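Local coordinates for 6-phospho-beta-glucosidase (Thermotoga maritima, PDB 1UP7), which hydrolyses cellobiose 6'-phosphate to glucose 6-phosphate and glucose as a family 4 glycosidase that depends on NAD+ and manganese, at residues V201-G205 against E206-E210; F356-S359 against F360-A363; G323-E326 against N327-D330. All coordinates share one frame; numbering follows the deposited sequence.

Contact 1 of 3, residues V201-G205 against E206-E210; sequences VFVKG and EDVTE
A two-residue beta hairpin, with Val201-Val203 running antiparallel to Glu206-Asp207, forms this local contact at the end of strand 195-203. The type I' turn from Val203 to Glu206 puts Lys204 and Gly205 at its corners, and the backbone angles of Gly205 would jam a side chain against the preceding carbonyl. Val203 and Glu206 are a hydrogen-bonded pair: Val203 N gives to Glu206 O (2.9 Å), Glu206 N to Val203 O. A water donates to both Val203 O and Glu206 OE1; the other carboxylate oxygen of Glu206 is salt-bridged to Lys211. In the non-hydrogen-bonded pair, Phe202 CE2 lies 4.0 Å from Asp207 CB, ring and carboxylate planes 43° apart. Further on, Val208 N gives to Val201 O (2.9 Å), and Val201 N makes a nearly straight bond to Thr209 OG1 (2.8 Å, 173° at the hydrogen). Asp207 OD1 receives two bonds from Thr209, from OG1 (2.6 Å) and from N (3.1 Å), the latter closing an Asx turn as helix 209-216 begins. With CG1 anti to the carbonyl carbon (chi1 -67°), Val208 CG2 falls between backbone N and C, touching Val201 CG1 at 3.6 Å and Val203 CG2 at 3.8 Å. Val201 and Val203 pack on helix 166-177, Val203 and Val208 on Phe178, and Phe202 on Phe186 of strand 185-190, with a cation-pi contact to Arg344 of a second subunit.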
loop_
_atom_site.group_PDB
_atom_site.type_symbol
_atom_site.label_atom_id
_atom_site.label_comp_id
_atom_site.label_asym_id
_atom_site.label_seq_id
_atom_site.Cartn_x
_atom_site.Cartn_y
_atom_site.Cartn_z
ATOM N N VAL A 201 -17.235 21.640 -0.430
ATOM C CA VAL A 201 -18.522 21.739 -1.095
ATOM C C VAL A 201 -18.380 22.553 -2.360
ATOM O O VAL A 201 -17.868 23.669 -2.338
ATOM C CB VAL A 201 -19.624 22.376 -0.225
ATOM C CG1 VAL A 201 -20.915 22.455 -1.026
ATOM C CG2 VAL A 201 -19.869 21.552 0.996
ATOM N N PHE A 202 -18.842 21.976 -3.460
ATOM C CA PHE A 202 -18.865 22.648 -4.743
ATOM C C PHE A 202 -20.308 22.736 -5.250
ATOM O O PHE A 202 -21.042 21.743 -5.220
ATOM C CB PHE A 202 -18.036 21.881 -5.794
ATOM C CG PHE A 202 -16.556 21.782 -5.494
ATOM C CD1 PHE A 202 -16.049 20.717 -4.733
ATOM C CD2 PHE A 202 -15.665 22.716 -6.015
ATOM C CE1 PHE A 202 -14.673 20.626 -4.480
ATOM C CE2 PHE A 202 -14.288 22.626 -5.758
ATOM C CZ PHE A 202 -13.795 21.581 -4.993
ATOM N N VAL A 203 -20.702 23.916 -5.720
ATOM C CA VAL A 203 -22.004 24.103 -6.349
ATOM C C VAL A 203 -21.775 24.694 -7.735
ATOM O O VAL A 203 -21.187 25.778 -7.885
ATOM C CB VAL A 203 -22.924 25.026 -5.531
ATOM C CG1 VAL A 203 -24.167 25.435 -6.368
ATOM C CG2 VAL A 203 -23.319 24.338 -4.233
ATOM N N LYS A 204 -22.242 23.979 -8.756
ATOM C CA LYS A 204 -21.946 24.352 -10.147
ATOM C C LYS A 204 -20.442 24.645 -10.402
ATOM O O LYS A 204 -20.090 25.567 -11.150
ATOM C CB LYS A 204 -22.813 25.538 -10.613
ATOM C CG LYS A 204 -24.277 25.184 -10.859
ATOM C CD LYS A 204 -25.102 26.438 -11.142
ATOM C CE LYS A 204 -26.594 26.130 -11.019
ATOM N NZ LYS A 204 -27.460 27.326 -11.278
ATOM N N GLY A 205 -19.570 23.860 -9.757
ATOM C CA GLY A 205 -18.140 24.027 -9.895
ATOM C C GLY A 205 -17.482 25.042 -8.993
ATOM O O GLY A 205 -16.271 24.993 -8.856
ATOM N N GLU A 206 -18.239 25.970 -8.407
ATOM C CA GLU A 206 -17.635 26.908 -7.464
ATOM C C GLU A 206 -17.452 26.251 -6.083
ATOM O O GLU A 206 -18.365 25.607 -5.572
ATOM C CB GLU A 206 -18.423 28.227 -7.354
ATOM C CG GLU A 206 -17.785 29.167 -6.326
ATOM C CD GLU A 206 -18.583 30.439 -6.015
ATOM O OE1 GLU A 206 -19.574 30.735 -6.733
ATOM O OE2 GLU A 206 -18.204 31.140 -5.034
ATOM N N ASP A 207 -16.260 26.431 -5.517
ATOM C CA ASP A 207 -15.965 26.111 -4.130
ATOM C C ASP A 207 -16.685 27.100 -3.193
ATOM O O ASP A 207 -16.325 28.277 -3.100
ATOM C CB ASP A 207 -14.445 26.121 -3.914
ATOM C CG ASP A 207 -14.033 25.547 -2.565
ATOM O OD1 ASP A 207 -14.870 25.473 -1.636
ATOM O OD2 ASP A 207 -12.871 25.157 -2.327
ATOM N N VAL A 208 -17.704 26.593 -2.507
ATOM C CA VAL A 208 -18.552 27.385 -1.623
ATOM C C VAL A 208 -18.426 26.906 -0.189
ATOM O O VAL A 208 -19.248 27.270 0.666
ATOM C CB VAL A 208 -20.008 27.293 -2.077
ATOM C CG1 VAL A 208 -20.177 27.978 -3.428
ATOM C CG2 VAL A 208 -20.470 25.818 -2.147
ATOM N N THR A 209 -17.396 26.095 0.064
ATOM C CA THR A 209 -17.124 25.538 1.395
ATOM C C THR A 209 -17.205 26.589 2.533
ATOM O O THR A 209 -17.930 26.363 3.512
ATOM C CB THR A 209 -15.757 24.803 1.399
ATOM O OG1 THR A 209 -15.703 23.906 0.289
ATOM C CG2 THR A 209 -15.619 23.886 2.621
ATOM N N GLU A 210 -16.492 27.710 2.370
ATOM C CA GLU A 210 -16.456 28.793 3.349
ATOM C C GLU A 210 -17.860 29.310 3.639
ATOM O O GLU A 210 -18.256 29.437 4.805
ATOM C CB GLU A 210 -15.566 29.970 2.862
ATOM C CG GLU A 210 -14.076 29.891 3.230
ATOM C CD GLU A 210 -13.801 29.127 4.532
ATOM O OE1 GLU A 210 -14.113 29.634 5.650
ATOM O OE2 GLU A 210 -13.272 27.996 4.445
HETATM O O HOH W 1 -21.582 28.921 -7.486
#

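Contact 2 of 3, residues F356-S359 against F360-A363; sequences FALS and FIHA
Phe360 turns its ring edge to one face of Phe356 in a T-shaped pair, centroids 5.4 Å apart and planes at 69°, with Phe360 CE2 over that face, 3.6 Å from Phe356 CE2. At the edge of the Phe360 ring, Phe356 CZ lies in plane and Ala357 O near it. The pair is spaced i to i+4 along helix 355-376 in the C-terminal domain, so both side chains leave the same flank. CG trans to the backbone N (chi1 -177°) sends the Phe356 ring outward across the helix axis, and Phe360 leans back along the helix to meet it. Were Phe360 replaced by an alanine, the face of Phe356 would probably lose its edge partner and a gap would open against Leu195 and Phe197 of strand 195-203 and Leu248. On another flank, the His362 ring lies beside Leu358, CD2 4.0 Å from Leu358 CB; its ND1 is hydrogen-bonded to Tyr332, and the ring stacks on His362 of a third subunit. The flank of Ala357 and Ile361 faces Tyr190 of strand 185-190. Two helical bonds run through the contact, Ile361 N to Ala357 O (3.0 Å) and His362 N to Leu358 O (2.9 Å). Ser359 OG bends back (chi1 64°) to bond Phe356 O at 2.6 Å, a carbonyl that Phe360 CD2 also approaches, to 3.3 Å.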
loop_
_atom_site.group_PDB
_atom_site.type_symbol
_atom_site.label_atom_id
_atom_site.label_comp_id
_atom_site.label_asym_id
_atom_site.label_seq_id
_atom_site.Cartn_x
_atom_site.Cartn_y
_atom_site.Cartn_z
ATOM N N PHE A 356 -8.358 13.811 11.732
ATOM C CA PHE A 356 -9.453 13.861 12.712
ATOM C C PHE A 356 -10.536 12.886 12.293
ATOM O O PHE A 356 -11.034 12.094 13.092
ATOM C CB PHE A 356 -10.066 15.264 12.779
ATOM C CG PHE A 356 -11.158 15.424 13.807
ATOM C CD1 PHE A 356 -10.854 15.772 15.123
ATOM C CD2 PHE A 356 -12.503 15.239 13.462
ATOM C CE1 PHE A 356 -11.861 15.953 16.069
ATOM C CE2 PHE A 356 -13.510 15.400 14.407
ATOM C CZ PHE A 356 -13.185 15.766 15.724
ATOM N N ALA A 357 -10.910 12.945 11.030
ATOM C CA ALA A 357 -11.839 11.958 10.478
ATOM C C ALA A 357 -11.286 10.510 10.541
ATOM O O ALA A 357 -12.016 9.583 10.885
ATOM C CB ALA A 357 -12.249 12.321 9.062
ATOM N N LEU A 358 -10.014 10.322 10.206
ATOM C CA LEU A 358 -9.419 8.978 10.238
ATOM C C LEU A 358 -9.428 8.376 11.665
ATOM O O LEU A 358 -9.618 7.181 11.813
ATOM C CB LEU A 358 -8.011 8.987 9.645
ATOM C CG LEU A 358 -7.952 8.651 8.149
ATOM C CD1 LEU A 358 -8.918 9.488 7.310
ATOM C CD2 LEU A 358 -6.524 8.728 7.592
ATOM N N SER A 359 -9.261 9.199 12.706
ATOM C CA SER A 359 -9.259 8.673 14.059
ATOM C C SER A 359 -10.560 7.915 14.308
ATOM O O SER A 359 -10.538 6.805 14.880
ATOM C CB SER A 359 -9.078 9.755 15.113
ATOM O OG SER A 359 -10.171 10.675 15.123
ATOM N N PHE A 360 -11.685 8.479 13.865
ATOM C CA PHE A 360 -12.955 7.759 14.013
ATOM C C PHE A 360 -13.111 6.600 13.029
ATOM O O PHE A 360 -13.490 5.519 13.435
ATOM C CB PHE A 360 -14.166 8.689 13.907
ATOM C CG PHE A 360 -14.194 9.757 14.970
ATOM C CD1 PHE A 360 -14.637 9.460 16.263
ATOM C CD2 PHE A 360 -13.776 11.045 14.677
ATOM C CE1 PHE A 360 -14.655 10.442 17.244
ATOM C CE2 PHE A 360 -13.802 12.033 15.646
ATOM C CZ PHE A 360 -14.229 11.726 16.929
ATOM N N ILE A 361 -12.814 6.823 11.748
ATOM C CA ILE A 361 -13.048 5.804 10.751
ATOM C C ILE A 361 -12.277 4.511 11.050
ATOM O O ILE A 361 -12.854 3.408 10.970
ATOM C CB ILE A 361 -12.706 6.321 9.336
ATOM C CG1 ILE A 361 -13.586 7.548 8.949
ATOM C CG2 ILE A 361 -12.765 5.175 8.317
ATOM C CD1 ILE A 361 -13.092 8.277 7.693
ATOM N N HIS A 362 -10.980 4.637 11.380
ATOM C CA HIS A 362 -10.158 3.475 11.668
ATOM C C HIS A 362 -10.752 2.718 12.877
ATOM O O HIS A 362 -10.950 1.515 12.823
ATOM C CB HIS A 362 -8.712 3.900 11.999
ATOM C CG HIS A 362 -7.845 4.167 10.815
ATOM N ND1 HIS A 362 -7.642 3.241 9.808
ATOM C CD2 HIS A 362 -7.073 5.240 10.502
ATOM C CE1 HIS A 362 -6.800 3.737 8.918
ATOM N NE2 HIS A 362 -6.425 4.940 9.324
ATOM N N ALA A 363 -11.030 3.421 13.972
ATOM C CA ALA A 363 -11.464 2.748 15.204
ATOM C C ALA A 363 -12.783 1.987 14.994
ATOM O O ALA A 363 -12.950 0.826 15.397
ATOM C CB ALA A 363 -11.610 3.780 16.409
#

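Contact 3 of 3, residues G323-E326 against N327-D330; sequences GSIE and NLPD
Leu328 N gives a weak hydrogen bond to Ile325 O at 3.3 Å, with 152° at the hydrogen. Beside this bond the side chains of the same two residues run together, pointing the same way, and Ile325 CG2 packs on Leu328 CD2 at 3.5 Å. That methyl is also met by Asn327 OD1, at 3.2 Å. The amide comes to this place because its CG sits between the backbone N and the carbonyl carbon (chi1 59°), which folds the side chain back alongside Ile325. Its oxygen accepts from Gly353 N, so the polar end of Asn327 is tied to the segment leading into helix 355-376. The backbone of Ile325-Leu328 is a type I beta turn with Glu326 and Asn327 at its corners, set in the long loop that links the antiparallel strands 313-320 and 333-341. Asn321 holds the loop further, its OD1 accepting from Ile325 N and its ND2 giving to Pro329 O, and backbone bonds join Ser324 and Glu326 to Gln350 and Gly351 after strand 344-347. Across the loop's open end Asp330 OD1 comes to 3.5 Å from Gly323 N; the backbone angles at Gly323 would push any side chain into the carbonyl before it. Glu326 and Asp330 pack against Asp330 and Glu326 of a second subunit, and Leu328 leans on Leu358 and His362 of helix 355-376.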
loop_
_atom_site.group_PDB
_atom_site.type_symbol
_atom_site.label_atom_id
_atom_site.label_comp_id
_atom_site.label_asym_id
_atom_site.label_seq_id
_atom_site.Cartn_x
_atom_site.Cartn_y
_atom_site.Cartn_z
ATOM N N GLY A 323 -9.237 3.519 -3.411
ATOM C CA GLY A 323 -8.492 4.706 -3.828
ATOM C C GLY A 323 -9.237 6.037 -3.797
ATOM O O GLY A 323 -8.687 7.074 -4.140
ATOM N N SER A 324 -10.487 6.013 -3.339
ATOM C CA SER A 324 -11.248 7.249 -3.160
ATOM C C SER A 324 -10.541 8.148 -2.157
ATOM O O SER A 324 -10.386 9.349 -2.378
ATOM C CB SER A 324 -12.650 6.919 -2.669
ATOM O OG SER A 324 -13.336 8.077 -2.250
ATOM N N ILE A 325 -10.153 7.542 -1.044
ATOM C CA ILE A 325 -9.363 8.200 -0.025
ATOM C C ILE A 325 -8.033 7.495 0.018
ATOM O O ILE A 325 -7.953 6.306 0.402
ATOM C CB ILE A 325 -10.083 8.157 1.373
ATOM C CG1 ILE A 325 -11.393 8.961 1.316
ATOM C CG2 ILE A 325 -9.131 8.661 2.494
ATOM C CD1 ILE A 325 -11.171 10.508 1.372
ATOM N N GLU A 326 -6.993 8.211 -0.392
ATOM C CA GLU A 326 -5.721 7.560 -0.644
ATOM C C GLU A 326 -5.011 7.087 0.633
ATOM O O GLU A 326 -4.230 6.154 0.570
ATOM C CB GLU A 326 -4.810 8.423 -1.519
ATOM C CG GLU A 326 -4.192 9.610 -0.828
ATOM C CD GLU A 326 -3.380 10.490 -1.780
ATOM O OE1 GLU A 326 -3.914 10.940 -2.833
ATOM O OE2 GLU A 326 -2.192 10.745 -1.460
ATOM N N ASN A 327 -5.285 7.721 1.775
ATOM C CA ASN A 327 -4.618 7.335 3.013
ATOM C C ASN A 327 -5.499 6.440 3.888
ATOM O O ASN A 327 -5.391 6.433 5.098
ATOM C CB ASN A 327 -4.078 8.549 3.778
ATOM C CG ASN A 327 -5.165 9.553 4.155
ATOM O OD1 ASN A 327 -6.241 9.585 3.556
ATOM N ND2 ASN A 327 -4.881 10.370 5.162
ATOM N N LEU A 328 -6.387 5.689 3.247
ATOM C CA LEU A 328 -7.150 4.636 3.932
ATOM C C LEU A 328 -7.010 3.382 3.062
ATOM O O LEU A 328 -6.888 3.505 1.825
ATOM C CB LEU A 328 -8.614 5.049 4.031
ATOM C CG LEU A 328 -9.356 5.346 5.341
ATOM C CD1 LEU A 328 -8.512 5.307 6.617
ATOM C CD2 LEU A 328 -10.123 6.643 5.214
ATOM N N PRO A 329 -7.031 2.180 3.639
ATOM C CA PRO A 329 -6.925 0.972 2.793
ATOM C C PRO A 329 -8.030 0.839 1.738
ATOM O O PRO A 329 -9.168 1.208 1.965
ATOM C CB PRO A 329 -6.984 -0.191 3.797
ATOM C CG PRO A 329 -6.558 0.413 5.118
ATOM C CD PRO A 329 -7.159 1.831 5.070
ATOM N N ASP A 330 -7.678 0.297 0.584
ATOM C CA ASP A 330 -8.640 0.071 -0.487
ATOM C C ASP A 330 -9.884 -0.716 -0.082
ATOM O O ASP A 330 -10.967 -0.481 -0.608
ATOM C CB ASP A 330 -7.994 -0.688 -1.639
ATOM C CG ASP A 330 -6.869 0.058 -2.270
ATOM O OD1 ASP A 330 -6.807 1.302 -2.108
ATOM O OD2 ASP A 330 -5.998 -0.555 -2.966
#

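From the N terminus the contacts follow in series, 201-210, then 323-330, then 356-363, and none nests in or crosses another. Contact 1 closes the tight hairpin after strand 195-203 and leads into helix 209-216. Contact 3 closes a turn in the loop between strands 313-320 and 333-341, and contact 2 lies within the long helix 355-376. Contacts 2 and 3 touch: His362 CE1 lies 3.3 Å from Leu328 CD1, tying helix to loop. Contact 1 stays apart, its nearest atoms about 12 Å from those of contact 3, yet both meet the second subunit, whereas contact 2 meets the third.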